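Long-range contacts in xyloglucan-specific endo-beta-1,4-glucanase BoGH9A (Bacteroides ovatus, PDB 6DHT), which hydrolyses internal beta-1,4-glucosidic linkages in the backbone of xyloglucan, releasing xyloglucan oligosaccharides: residues G24-Q29 / D101-P106; A149-R154 / M228-D233; W224-Q229 / L269-V274. All coordinates share one frame; numbering follows the deposited sequence.

Interaction 1. Residues G24-Q29 / D101-P106; sequences GYYPNQ and DSVLSP
The phenol ring of Y26 is the one flat group around which this contact is built, and V103 takes one of its faces. The CG1 methyl of V103 stands 3.6 Å from the centroid of the Y26 ring, only 16° off its normal, so that a C-H group is pressed against the pi cloud in a CH-pi contact. At the ring edge, in its plane, lies CD1 of L104, while S102 N and L104 N meet the ring obliquely; V103 N is 3.4 Å from Y26 CE1. V103 reaches both neighbours because its branches diverge: CG1 is tucked between its own N and carbonyl carbon (chi1 70°) and meets the ring, and CG2 rests against G24, 3.8 Å from G24 C. Beyond the ring, L104 N donates to Y26 OH over 3.1 Å, with an N-H...O angle of 150°. D565, on the C-terminal helix 551-567, is a second partner of the same hydroxyl. At the other end of the residue, Y26 N is bound by Q29 OE1 at 3.0 Å, across a type I turn from Y26 to Q29. The contact is an interdomain seam: a loop of the N-terminal Ig-like domain receives the chain as it enters helix 105-117 of the helical catalytic domain typical of family 9 glycoside hydrolases. V103 and L104 pack against the ring and two polar partners hold its hydroxyl, so a single tyrosine ties the loop both to the segment leading into helix 105-117 and to the last helix of the chain.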
ATOM      1  N   GLY A  24     -18.933   1.456   7.223  1.00 14.68           N
ATOM      2  CA  GLY A  24     -20.227   1.927   6.759  1.00 14.68           C
ATOM      3  C   GLY A  24     -20.223   2.190   5.264  1.00 15.38           C
ATOM      4  O   GLY A  24     -19.360   1.686   4.537  1.00 15.57           O
ATOM      5  N   TYR A  25     -21.190   2.982   4.814  1.00 15.65           N
ATOM      6  CA  TYR A  25     -21.456   3.167   3.393  1.00 16.50           C
ATOM      7  C   TYR A  25     -21.680   4.608   3.024  1.00 18.19           C
ATOM      8  O   TYR A  25     -22.262   5.371   3.791  1.00 17.29           O
ATOM      9  CB  TYR A  25     -22.718   2.405   2.983  1.00 17.21           C
ATOM     10  CG  TYR A  25     -22.663   0.963   3.338  1.00 18.46           C
ATOM     11  CD1 TYR A  25     -22.052   0.024   2.503  1.00 15.84           C
ATOM     12  CD2 TYR A  25     -23.239   0.511   4.513  1.00 19.38           C
ATOM     13  CE1 TYR A  25     -21.981  -1.309   2.849  1.00 17.99           C
ATOM     14  CE2 TYR A  25     -23.186  -0.815   4.859  1.00 20.99           C
ATOM     15  CZ  TYR A  25     -22.562  -1.722   4.022  1.00 21.18           C
ATOM     16  OH  TYR A  25     -22.495  -3.053   4.358  1.00 22.93           O
ATOM     17  N   TYR A  26     -21.208   4.996   1.842  1.00 16.51           N
ATOM     18  CA  TYR A  26     -21.556   6.314   1.317  1.00 13.82           C
ATOM     19  C   TYR A  26     -23.031   6.325   0.910  1.00 16.14           C
ATOM     20  O   TYR A  26     -23.560   5.276   0.517  1.00 17.74           O
ATOM     21  CB  TYR A  26     -20.696   6.697   0.099  1.00 16.57           C
ATOM     22  CG  TYR A  26     -19.227   6.909   0.437  1.00 17.15           C
ATOM     23  CD1 TYR A  26     -18.760   8.137   0.873  1.00 15.03           C
ATOM     24  CD2 TYR A  26     -18.338   5.849   0.379  1.00 14.37           C
ATOM     25  CE1 TYR A  26     -17.416   8.319   1.213  1.00 15.02           C
ATOM     26  CE2 TYR A  26     -16.996   6.019   0.713  1.00 14.24           C
ATOM     27  CZ  TYR A  26     -16.559   7.237   1.149  1.00 14.36           C
ATOM     28  OH  TYR A  26     -15.238   7.357   1.496  1.00 13.87           O
ATOM     29  N   PRO A  27     -23.676   7.508   0.952  1.00 18.91           N
ATOM     30  CA  PRO A  27     -25.115   7.539   0.639  1.00 18.32           C
ATOM     31  C   PRO A  27     -25.493   6.936  -0.716  1.00 17.26           C
ATOM     32  O   PRO A  27     -26.540   6.287  -0.807  1.00 18.34           O
ATOM     33  CB  PRO A  27     -25.437   9.028   0.676  1.00 22.34           C
ATOM     34  CG  PRO A  27     -24.504   9.580   1.684  1.00 21.28           C
ATOM     35  CD  PRO A  27     -23.203   8.820   1.424  1.00 19.68           C
ATOM     36  N   ASN A  28     -24.671   7.141  -1.745  1.00 19.37           N
ATOM     37  CA  ASN A  28     -24.985   6.609  -3.065  1.00 22.07           C
ATOM     38  C   ASN A  28     -24.275   5.326  -3.417  1.00 18.73           C
ATOM     39  O   ASN A  28     -24.356   4.868  -4.549  1.00 19.58           O
ATOM     40  CB  ASN A  28     -24.706   7.653  -4.136  1.00 25.14           C
ATOM     41  CG  ASN A  28     -25.677   8.801  -4.072  1.00 37.04           C
ATOM     42  OD1 ASN A  28     -26.865   8.613  -3.762  1.00 36.30           O
ATOM     43  ND2 ASN A  28     -25.179  10.003  -4.338  1.00 46.45           N
ATOM     44  N   GLN A  29     -23.606   4.722  -2.436  1.00 18.14           N
ATOM     45  CA  GLN A  29     -22.889   3.471  -2.653  1.00 19.03           C
ATOM     46  C   GLN A  29     -23.834   2.295  -2.771  1.00 16.88           C
ATOM     47  O   GLN A  29     -24.938   2.325  -2.228  1.00 18.39           O
ATOM     48  CB  GLN A  29     -21.928   3.227  -1.480  1.00 17.31           C
ATOM     49  CG  GLN A  29     -20.827   2.229  -1.758  1.00 17.61           C
ATOM     50  CD  GLN A  29     -19.999   1.930  -0.514  1.00 14.93           C
ATOM     51  OE1 GLN A  29     -19.876   2.782   0.374  1.00 14.89           O
ATOM     52  NE2 GLN A  29     -19.457   0.721  -0.432  1.00 16.36           N
ATOM     53  N   ASP A 101     -21.544  10.603   4.575  1.00 19.53           N
ATOM     54  CA  ASP A 101     -20.447  11.150   3.798  1.00 18.07           C
ATOM     55  C   ASP A 101     -19.096  10.843   4.455  1.00 17.92           C
ATOM     56  O   ASP A 101     -18.987  10.688   5.673  1.00 20.08           O
ATOM     57  CB  ASP A 101     -20.603  12.663   3.678  1.00 22.19           C
ATOM     58  CG  ASP A 101     -21.763  13.059   2.817  1.00 27.19           C
ATOM     59  OD1 ASP A 101     -22.160  12.273   1.931  1.00 25.50           O
ATOM     60  OD2 ASP A 101     -22.249  14.196   3.001  1.00 39.43           O
ATOM     61  N   SER A 102     -18.079  10.751   3.602  1.00 19.83           N
ATOM     62  CA  SER A 102     -16.680  10.642   4.026  1.00 17.67           C
ATOM     63  C   SER A 102     -16.441   9.441   4.924  1.00 16.10           C
ATOM     64  O   SER A 102     -15.623   9.495   5.840  1.00 16.58           O
ATOM     65  CB  SER A 102     -16.258  11.908   4.743  1.00 18.30           C
ATOM     66  OG  SER A 102     -16.295  13.015   3.851  1.00 22.95           O
ATOM     67  N   VAL A 103     -17.136   8.347   4.648  1.00 16.84           N
ATOM     68  CA  VAL A 103     -17.067   7.220   5.564  1.00 17.06           C
ATOM     69  C   VAL A 103     -15.662   6.585   5.602  1.00 15.93           C
ATOM     70  O   VAL A 103     -15.248   6.093   6.653  1.00 16.38           O
ATOM     71  CB  VAL A 103     -18.212   6.190   5.294  1.00 18.33           C
ATOM     72  CG1 VAL A 103     -17.989   5.476   4.022  1.00 19.15           C
ATOM     73  CG2 VAL A 103     -18.348   5.222   6.467  1.00 19.64           C
ATOM     74  N   LEU A 104     -14.926   6.640   4.492  1.00 16.09           N
ATOM     75  CA  LEU A 104     -13.574   6.085   4.479  1.00 14.97           C
ATOM     76  C   LEU A 104     -12.492   7.116   4.808  1.00 13.83           C
ATOM     77  O   LEU A 104     -11.313   6.801   4.751  1.00 14.13           O
ATOM     78  CB  LEU A 104     -13.247   5.421   3.133  1.00 14.01           C
ATOM     79  CG  LEU A 104     -14.203   4.331   2.678  1.00 14.69           C
ATOM     80  CD1 LEU A 104     -13.776   3.795   1.324  1.00 17.33           C
ATOM     81  CD2 LEU A 104     -14.268   3.206   3.694  1.00 17.70           C
ATOM     82  N   SER A 105     -12.848   8.346   5.143  1.00 14.93           N
ATOM     83  CA  SER A 105     -11.834   9.343   5.427  1.00 14.40           C
ATOM     84  C   SER A 105     -10.971   8.972   6.630  1.00 15.16           C
ATOM     85  O   SER A 105      -9.728   9.104   6.563  1.00 13.88           O
ATOM     86  CB  SER A 105     -12.487  10.720   5.593  1.00 16.74           C
ATOM     87  OG  SER A 105     -11.523  11.709   5.908  1.00 21.72           O
ATOM     88  N   PRO A 106     -11.572   8.470   7.731  1.00 14.02           N
ATOM     89  CA  PRO A 106     -10.698   8.084   8.856  1.00 13.64           C
ATOM     90  C   PRO A 106      -9.763   6.940   8.493  1.00 13.74           C
ATOM     91  O   PRO A 106      -8.658   6.897   9.016  1.00 14.96           O
ATOM     92  CB  PRO A 106     -11.685   7.680   9.953  1.00 13.45           C
ATOM     93  CG  PRO A 106     -12.947   8.422   9.603  1.00 16.44           C
ATOM     94  CD  PRO A 106     -12.995   8.425   8.111  1.00 16.12           C
TER

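Interaction 2. Residues A149-R154 / M228-D233; sequences AASPDR and MQDPED
R154 reaches out to P231 on a chain that leaves CB with CG anti to the carbonyl carbon (chi1 -71°) and then runs extended from CG to NE, carrying its flat end across to the other loop. There R154 CZ lies 3.6 Å from P231 CD, and R154 NH2 is closer still, 3.5 Å from the same carbon. P231 CD therefore sits over one face of the guanidinium, off-centre, as a C-H group laid on a delocalised cation. NH1 takes a different role: it donates to water 2, which lies in the guanidinium plane 2.8 Å from R154 NH1 and has Q229 O among the several acceptors within its reach. The hydroxyl of Y237 is another partner of NH1. The two loops belong to the outer surface of the catalytic domain, one linking strands 143-145 and 159-160, the other leading from helix 213-226 to strand 239-241. Each is shaped by a turn. S151 and R154 exchange two backbone hydrogen bonds across a type I turn, and D230 closes an Asx turn, its OD1 accepting from E232 N at 2.9 Å from above the carboxylate plane. Water 1 joins these turns, 3.1 Å from S151 OG and donating to D230 OD1 at 2.7 Å; the other carboxylate oxygen of D230 forms a salt bridge with K263. Nearer the solvent D153 OD2 approaches E232 CG to 3.7 Å, and the two carboxylates come near enough, OD2 of D153 to OE2 of E232 being 4.2 Å, that they probably repel each other mildly.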
ATOM      1  N   ALA A 149      29.288  -4.010  -0.030  1.00 28.44           N
ATOM      2  CA  ALA A 149      28.994  -2.665  -0.504  1.00 27.81           C
ATOM      3  C   ALA A 149      30.235  -1.808  -0.736  1.00 24.47           C
ATOM      4  O   ALA A 149      30.114  -0.654  -1.142  1.00 28.53           O
ATOM      5  CB  ALA A 149      28.050  -1.959   0.485  1.00 28.88           C
ATOM      6  N   ALA A 150      31.420  -2.370  -0.493  1.00 30.59           N
ATOM      7  CA  ALA A 150      32.656  -1.590  -0.553  1.00 32.33           C
ATOM      8  C   ALA A 150      32.919  -0.963  -1.915  1.00 32.52           C
ATOM      9  O   ALA A 150      32.622  -1.553  -2.952  1.00 37.46           O
ATOM     10  CB  ALA A 150      33.837  -2.459  -0.163  1.00 35.42           C
ATOM     11  N   SER A 151      33.485   0.238  -1.890  1.00 33.39           N
ATOM     12  CA  SER A 151      33.927   0.922  -3.103  1.00 38.10           C
ATOM     13  C   SER A 151      35.321   1.525  -2.849  1.00 42.75           C
ATOM     14  O   SER A 151      35.776   1.550  -1.703  1.00 41.21           O
ATOM     15  CB  SER A 151      32.908   1.996  -3.489  1.00 37.06           C
ATOM     16  OG  SER A 151      32.877   3.049  -2.544  1.00 37.42           O
ATOM     17  N   PRO A 152      36.010   1.996  -3.907  1.00 46.51           N
ATOM     18  CA  PRO A 152      37.369   2.534  -3.740  1.00 44.44           C
ATOM     19  C   PRO A 152      37.507   3.505  -2.578  1.00 45.13           C
ATOM     20  O   PRO A 152      38.378   3.320  -1.726  1.00 47.75           O
ATOM     21  CB  PRO A 152      37.609   3.266  -5.059  1.00 42.58           C
ATOM     22  CG  PRO A 152      36.869   2.463  -6.045  1.00 42.90           C
ATOM     23  CD  PRO A 152      35.611   1.996  -5.327  1.00 44.60           C
ATOM     24  N   ASP A 153      36.644   4.512  -2.536  1.00 35.41           N
ATOM     25  CA  ASP A 153      36.700   5.519  -1.489  1.00 34.62           C
ATOM     26  C   ASP A 153      35.962   5.098  -0.218  1.00 34.82           C
ATOM     27  O   ASP A 153      35.964   5.840   0.767  1.00 36.96           O
ATOM     28  CB  ASP A 153      36.131   6.843  -2.006  1.00 46.30           C
ATOM     29  CG  ASP A 153      36.912   7.391  -3.188  1.00 56.70           C
ATOM     30  OD1 ASP A 153      38.030   6.891  -3.455  1.00 56.98           O
ATOM     31  OD2 ASP A 153      36.412   8.327  -3.845  1.00 62.28           O
ATOM     32  N   ARG A 154      35.331   3.920  -0.248  1.00 38.32           N
ATOM     33  CA  ARG A 154      34.564   3.413   0.891  1.00 37.45           C
ATOM     34  C   ARG A 154      34.859   1.939   1.113  1.00 32.72           C
ATOM     35  O   ARG A 154      34.086   1.075   0.713  1.00 36.24           O
ATOM     36  CB  ARG A 154      33.055   3.605   0.678  1.00 31.56           C
ATOM     37  CG  ARG A 154      32.607   5.042   0.765  1.00 27.89           C
ATOM     38  CD  ARG A 154      31.104   5.201   0.534  1.00 26.64           C
ATOM     39  NE  ARG A 154      30.685   6.551   0.889  1.00 31.70           N
ATOM     40  CZ  ARG A 154      29.423   6.964   0.926  1.00 28.54           C
ATOM     41  NH1 ARG A 154      28.441   6.127   0.628  1.00 32.04           N
ATOM     42  NH2 ARG A 154      29.158   8.214   1.271  1.00 33.56           N
ATOM     43  N   MET A 228      21.495   6.784   0.621  1.00 18.39           N
ATOM     44  CA  MET A 228      21.809   5.428   0.210  1.00 17.56           C
ATOM     45  C   MET A 228      22.471   5.353  -1.160  1.00 16.62           C
ATOM     46  O   MET A 228      22.704   4.243  -1.662  1.00 18.72           O
ATOM     47  CB  MET A 228      20.543   4.570   0.251  1.00 20.73           C
ATOM     48  CG  MET A 228      20.045   4.349   1.655  1.00 17.25           C
ATOM     49  SD  MET A 228      20.997   3.151   2.577  1.00 18.93           S
ATOM     50  CE  MET A 228      20.400   1.689   1.822  1.00 19.64           C
ATOM     51  N   GLN A 229      22.724   6.523  -1.753  1.00 20.21           N
ATOM     52  CA  GLN A 229      23.413   6.634  -3.030  1.00 20.58           C
ATOM     53  C   GLN A 229      24.896   6.950  -2.813  1.00 21.86           C
ATOM     54  O   GLN A 229      25.218   7.906  -2.123  1.00 22.16           O
ATOM     55  CB  GLN A 229      22.778   7.737  -3.875  1.00 21.98           C
ATOM     56  CG  GLN A 229      23.379   7.828  -5.269  1.00 20.95           C
ATOM     57  CD  GLN A 229      22.595   8.721  -6.195  1.00 15.51           C
ATOM     58  OE1 GLN A 229      22.236   9.834  -5.841  1.00 19.05           O
ATOM     59  NE2 GLN A 229      22.386   8.251  -7.406  1.00 20.80           N
ATOM     60  N   ASP A 230      25.760   6.139  -3.414  1.00 25.14           N
ATOM     61  CA  ASP A 230      27.212   6.359  -3.368  1.00 22.70           C
ATOM     62  C   ASP A 230      27.494   7.628  -4.170  1.00 25.41           C
ATOM     63  O   ASP A 230      27.148   7.687  -5.346  1.00 26.21           O
ATOM     64  CB  ASP A 230      27.907   5.147  -3.978  1.00 24.91           C
ATOM     65  CG  ASP A 230      29.435   5.260  -3.964  1.00 27.66           C
ATOM     66  OD1 ASP A 230      29.968   6.387  -3.917  1.00 31.51           O
ATOM     67  OD2 ASP A 230      30.090   4.193  -4.012  1.00 37.07           O
ATOM     68  N   PRO A 231      28.100   8.655  -3.538  1.00 28.61           N
ATOM     69  CA  PRO A 231      28.288   9.942  -4.216  1.00 29.34           C
ATOM     70  C   PRO A 231      29.255   9.884  -5.389  1.00 29.93           C
ATOM     71  O   PRO A 231      29.319  10.847  -6.143  1.00 30.76           O
ATOM     72  CB  PRO A 231      28.856  10.842  -3.118  1.00 32.59           C
ATOM     73  CG  PRO A 231      29.501   9.905  -2.163  1.00 33.63           C
ATOM     74  CD  PRO A 231      28.674   8.668  -2.180  1.00 29.92           C
ATOM     75  N   GLU A 232      29.967   8.773  -5.551  1.00 33.39           N
ATOM     76  CA  GLU A 232      30.853   8.618  -6.696  1.00 35.79           C
ATOM     77  C   GLU A 232      30.113   8.001  -7.871  1.00 32.39           C
ATOM     78  O   GLU A 232      29.698   8.721  -8.783  1.00 44.38           O
ATOM     79  CB  GLU A 232      32.084   7.790  -6.323  1.00 38.72           C
ATOM     80  CG  GLU A 232      32.963   8.446  -5.264  1.00 40.77           C
ATOM     81  CD  GLU A 232      33.401   9.853  -5.648  1.00 48.76           C
ATOM     82  OE1 GLU A 232      33.943  10.026  -6.761  1.00 45.77           O
ATOM     83  OE2 GLU A 232      33.193  10.788  -4.841  1.00 49.86           O
ATOM     84  N   ASP A 233      29.909   6.689  -7.849  1.00 28.18           N
ATOM     85  CA  ASP A 233      29.391   5.999  -9.029  1.00 30.26           C
ATOM     86  C   ASP A 233      27.869   6.089  -9.224  1.00 28.64           C
ATOM     87  O   ASP A 233      27.359   5.642 -10.249  1.00 27.67           O
ATOM     88  CB  ASP A 233      29.823   4.536  -9.032  1.00 30.16           C
ATOM     89  CG  ASP A 233      29.156   3.718  -7.949  1.00 33.94           C
ATOM     90  OD1 ASP A 233      28.427   4.291  -7.108  1.00 31.82           O
ATOM     91  OD2 ASP A 233      29.371   2.488  -7.942  1.00 36.95           O
TER
HETATM   92  O   HOH W   1      32.362   6.092  -2.655  1.00 37.05           O
HETATM   93  O   HOH W   2      25.924   7.238   0.469  1.00 28.21           O

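Interaction 3. Residues W224-Q229 / L269-V274; sequences WMLTMQ and LDFAAV
F271 is the first residue of 269-274 to meet 224-229, and its ring makes most of the contact. A trans first torsion (chi1 176°) carries the ring away from its own N and across to the C-terminal part of helix 213-226, where a type I turn runs from L226 to Q229. The ring arrives edge-on: CE2 of F271 lies 3.3 Å from M225 O, with that oxygen near the ring plane. The same oxygen accepts the backbone hydrogen bond from M228 N. Further round the ring, F271 CZ is 4.3 Å from L226 CD2. The amide of Q229 approaches the far end of the ring, Q229 OE1 being 3.7 Å from F271 CZ, with the amide and ring planes 57° apart; NE2 of that amide is held by the carbonyls of G234 and A299. A303 of helix 292-309 also touches the phenyl group, so three helices meet around it. Almost one helical turn later comes V274, whose CG1 packs 3.9 Å from the CE methyl of M225. The methionine chain bends about its CG-SD bond (chi3 81°), which brings CE to the valine, and I183 of helix 176-192 packs against V274 too. This is helix packing within the (alpha/alpha)6 barrel of the family 9 catalytic domain. No hydrogen bond crosses between the segments; cohesion comes from dispersion, probably with some electrostatic attraction between the slightly positive ring edge and the carbonyl of M225, whose hydrogen bonding is met within its own turn.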
ATOM      1  N   TRP A 224      16.030  10.075   3.625  1.00 17.14           N
ATOM      2  CA  TRP A 224      16.889   8.928   3.907  1.00 16.39           C
ATOM      3  C   TRP A 224      17.406   8.276   2.613  1.00 18.68           C
ATOM      4  O   TRP A 224      18.593   7.943   2.504  1.00 17.10           O
ATOM      5  CB  TRP A 224      16.168   7.873   4.766  1.00 16.85           C
ATOM      6  CG  TRP A 224      16.910   6.597   4.724  1.00 17.35           C
ATOM      7  CD1 TRP A 224      18.162   6.381   5.211  1.00 16.43           C
ATOM      8  CD2 TRP A 224      16.521   5.378   4.080  1.00 15.22           C
ATOM      9  NE1 TRP A 224      18.558   5.103   4.946  1.00 17.79           N
ATOM     10  CE2 TRP A 224      17.576   4.466   4.235  1.00 18.23           C
ATOM     11  CE3 TRP A 224      15.373   4.961   3.401  1.00 16.85           C
ATOM     12  CZ2 TRP A 224      17.510   3.175   3.740  1.00 15.67           C
ATOM     13  CZ3 TRP A 224      15.316   3.675   2.922  1.00 13.98           C
ATOM     14  CH2 TRP A 224      16.364   2.804   3.081  1.00 15.20           C
ATOM     15  N   MET A 225      16.527   8.070   1.626  1.00 16.19           N
ATOM     16  CA  MET A 225      16.921   7.394   0.391  1.00 14.83           C
ATOM     17  C   MET A 225      18.126   8.072  -0.275  1.00 17.98           C
ATOM     18  O   MET A 225      19.004   7.387  -0.783  1.00 16.69           O
ATOM     19  CB  MET A 225      15.741   7.329  -0.591  1.00 14.82           C
ATOM     20  CG  MET A 225      14.633   6.429  -0.142  1.00 14.40           C
ATOM     21  SD  MET A 225      13.297   6.305  -1.350  1.00 15.79           S
ATOM     22  CE  MET A 225      13.978   5.111  -2.484  1.00 18.02           C
ATOM     23  N   LEU A 226      18.147   9.400  -0.278  1.00 17.83           N
ATOM     24  CA  LEU A 226      19.278  10.152  -0.835  1.00 17.45           C
ATOM     25  C   LEU A 226      20.619   9.695  -0.248  1.00 20.96           C
ATOM     26  O   LEU A 226      21.623   9.641  -0.967  1.00 21.95           O
ATOM     27  CB  LEU A 226      19.079  11.648  -0.611  1.00 18.72           C
ATOM     28  CG  LEU A 226      17.948  12.284  -1.417  1.00 19.43           C
ATOM     29  CD1 LEU A 226      17.771  13.704  -0.959  1.00 19.56           C
ATOM     30  CD2 LEU A 226      18.238  12.290  -2.907  1.00 20.96           C
ATOM     31  N   THR A 227      20.626   9.354   1.039  1.00 18.44           N
ATOM     32  CA  THR A 227      21.858   8.933   1.725  1.00 19.62           C
ATOM     33  C   THR A 227      22.317   7.522   1.350  1.00 23.16           C
ATOM     34  O   THR A 227      23.418   7.098   1.723  1.00 21.54           O
ATOM     35  CB  THR A 227      21.727   9.006   3.266  1.00 20.35           C
ATOM     36  OG1 THR A 227      20.931   7.916   3.763  1.00 18.99           O
ATOM     37  CG2 THR A 227      21.145  10.340   3.706  1.00 20.92           C
ATOM     38  N   MET A 228      21.495   6.784   0.621  1.00 18.39           N
ATOM     39  CA  MET A 228      21.809   5.428   0.210  1.00 17.56           C
ATOM     40  C   MET A 228      22.471   5.353  -1.160  1.00 16.62           C
ATOM     41  O   MET A 228      22.704   4.243  -1.662  1.00 18.72           O
ATOM     42  CB  MET A 228      20.543   4.570   0.251  1.00 20.73           C
ATOM     43  CG  MET A 228      20.045   4.349   1.655  1.00 17.25           C
ATOM     44  SD  MET A 228      20.997   3.151   2.577  1.00 18.93           S
ATOM     45  CE  MET A 228      20.400   1.689   1.822  1.00 19.64           C
ATOM     46  N   GLN A 229      22.724   6.523  -1.753  1.00 20.21           N
ATOM     47  CA  GLN A 229      23.413   6.634  -3.030  1.00 20.58           C
ATOM     48  C   GLN A 229      24.896   6.950  -2.813  1.00 21.86           C
ATOM     49  O   GLN A 229      25.218   7.906  -2.123  1.00 22.16           O
ATOM     50  CB  GLN A 229      22.778   7.737  -3.875  1.00 21.98           C
ATOM     51  CG  GLN A 229      23.379   7.828  -5.269  1.00 20.95           C
ATOM     52  CD  GLN A 229      22.595   8.721  -6.195  1.00 15.51           C
ATOM     53  OE1 GLN A 229      22.236   9.834  -5.841  1.00 19.05           O
ATOM     54  NE2 GLN A 229      22.386   8.251  -7.406  1.00 20.80           N
ATOM     55  N   LEU A 269      17.145   1.583  -9.773  1.00 19.57           N
ATOM     56  CA  LEU A 269      16.028   1.978 -10.632  1.00 19.20           C
ATOM     57  C   LEU A 269      14.801   2.470  -9.849  1.00 19.29           C
ATOM     58  O   LEU A 269      14.186   3.456 -10.238  1.00 18.13           O
ATOM     59  CB  LEU A 269      15.649   0.849 -11.572  1.00 19.50           C
ATOM     60  CG  LEU A 269      16.716   0.582 -12.637  1.00 18.47           C
ATOM     61  CD1 LEU A 269      16.421  -0.695 -13.339  1.00 18.56           C
ATOM     62  CD2 LEU A 269      16.775   1.726 -13.625  1.00 18.74           C
ATOM     63  N   ASP A 270      14.441   1.787  -8.766  1.00 18.80           N
ATOM     64  CA  ASP A 270      13.299   2.256  -7.967  1.00 15.99           C
ATOM     65  C   ASP A 270      13.642   3.611  -7.331  1.00 16.27           C
ATOM     66  O   ASP A 270      12.808   4.513  -7.259  1.00 17.92           O
ATOM     67  CB  ASP A 270      12.949   1.251  -6.899  1.00 16.13           C
ATOM     68  CG  ASP A 270      12.312  -0.001  -7.462  1.00 16.97           C
ATOM     69  OD1 ASP A 270      11.734   0.066  -8.563  1.00 19.33           O
ATOM     70  OD2 ASP A 270      12.398  -1.083  -6.821  1.00 16.48           O
ATOM     71  N   PHE A 271      14.904   3.795  -6.921  1.00 15.15           N
ATOM     72  CA  PHE A 271      15.392   5.095  -6.486  1.00 14.81           C
ATOM     73  C   PHE A 271      15.262   6.145  -7.614  1.00 16.73           C
ATOM     74  O   PHE A 271      14.767   7.258  -7.403  1.00 14.41           O
ATOM     75  CB  PHE A 271      16.874   4.950  -6.045  1.00 16.24           C
ATOM     76  CG  PHE A 271      17.552   6.229  -5.650  1.00 18.92           C
ATOM     77  CD1 PHE A 271      18.030   7.066  -6.621  1.00 15.43           C
ATOM     78  CD2 PHE A 271      17.772   6.563  -4.329  1.00 17.35           C
ATOM     79  CE1 PHE A 271      18.700   8.234  -6.302  1.00 17.72           C
ATOM     80  CE2 PHE A 271      18.431   7.731  -3.983  1.00 19.97           C
ATOM     81  CZ  PHE A 271      18.912   8.575  -4.976  1.00 19.17           C
ATOM     82  N   ALA A 272      15.714   5.790  -8.815  1.00 17.15           N
ATOM     83  CA  ALA A 272      15.675   6.726  -9.932  1.00 17.34           C
ATOM     84  C   ALA A 272      14.242   7.127 -10.254  1.00 15.95           C
ATOM     85  O   ALA A 272      13.951   8.297 -10.430  1.00 15.11           O
ATOM     86  CB  ALA A 272      16.355   6.125 -11.139  1.00 17.34           C
ATOM     87  N   ALA A 273      13.351   6.144 -10.291  1.00 14.87           N
ATOM     88  CA  ALA A 273      11.956   6.404 -10.654  1.00 15.73           C
ATOM     89  C   ALA A 273      11.308   7.322  -9.632  1.00 14.05           C
ATOM     90  O   ALA A 273      10.677   8.306  -9.983  1.00 14.99           O
ATOM     91  CB  ALA A 273      11.201   5.111 -10.756  1.00 16.16           C
ATOM     92  N   VAL A 274      11.436   6.982  -8.351  1.00 14.35           N
ATOM     93  CA  VAL A 274      10.766   7.760  -7.323  1.00 13.59           C
ATOM     94  C   VAL A 274      11.391   9.134  -7.148  1.00 13.18           C
ATOM     95  O   VAL A 274      10.713  10.094  -6.840  1.00 13.44           O
ATOM     96  CB  VAL A 274      10.664   6.964  -6.005  1.00 15.50           C
ATOM     97  CG1 VAL A 274      11.940   6.996  -5.205  1.00 14.76           C
ATOM     98  CG2 VAL A 274       9.500   7.461  -5.157  1.00 15.38           C
TER

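Interactions 2 and 3 share M228 and Q229 and lie about 14 Å apart, centre to centre, so the chain passes from a buried helix end directly into a surface loop. Their chemistry changes accordingly: interaction 3 is mainly apolar and aromatic, with a carbonyl and an amide at the ring, whereas interaction 2 combines water bridges, charged groups and a proline laid on a guanidinium. Interaction 1 lies on the opposite side of the chain's centre, its centre about 50 Å from that of interaction 2. Partly buried, it combines aromatic packing with a direct hydrogen bond, and it alone joins different domains; the other two work within the catalytic domain.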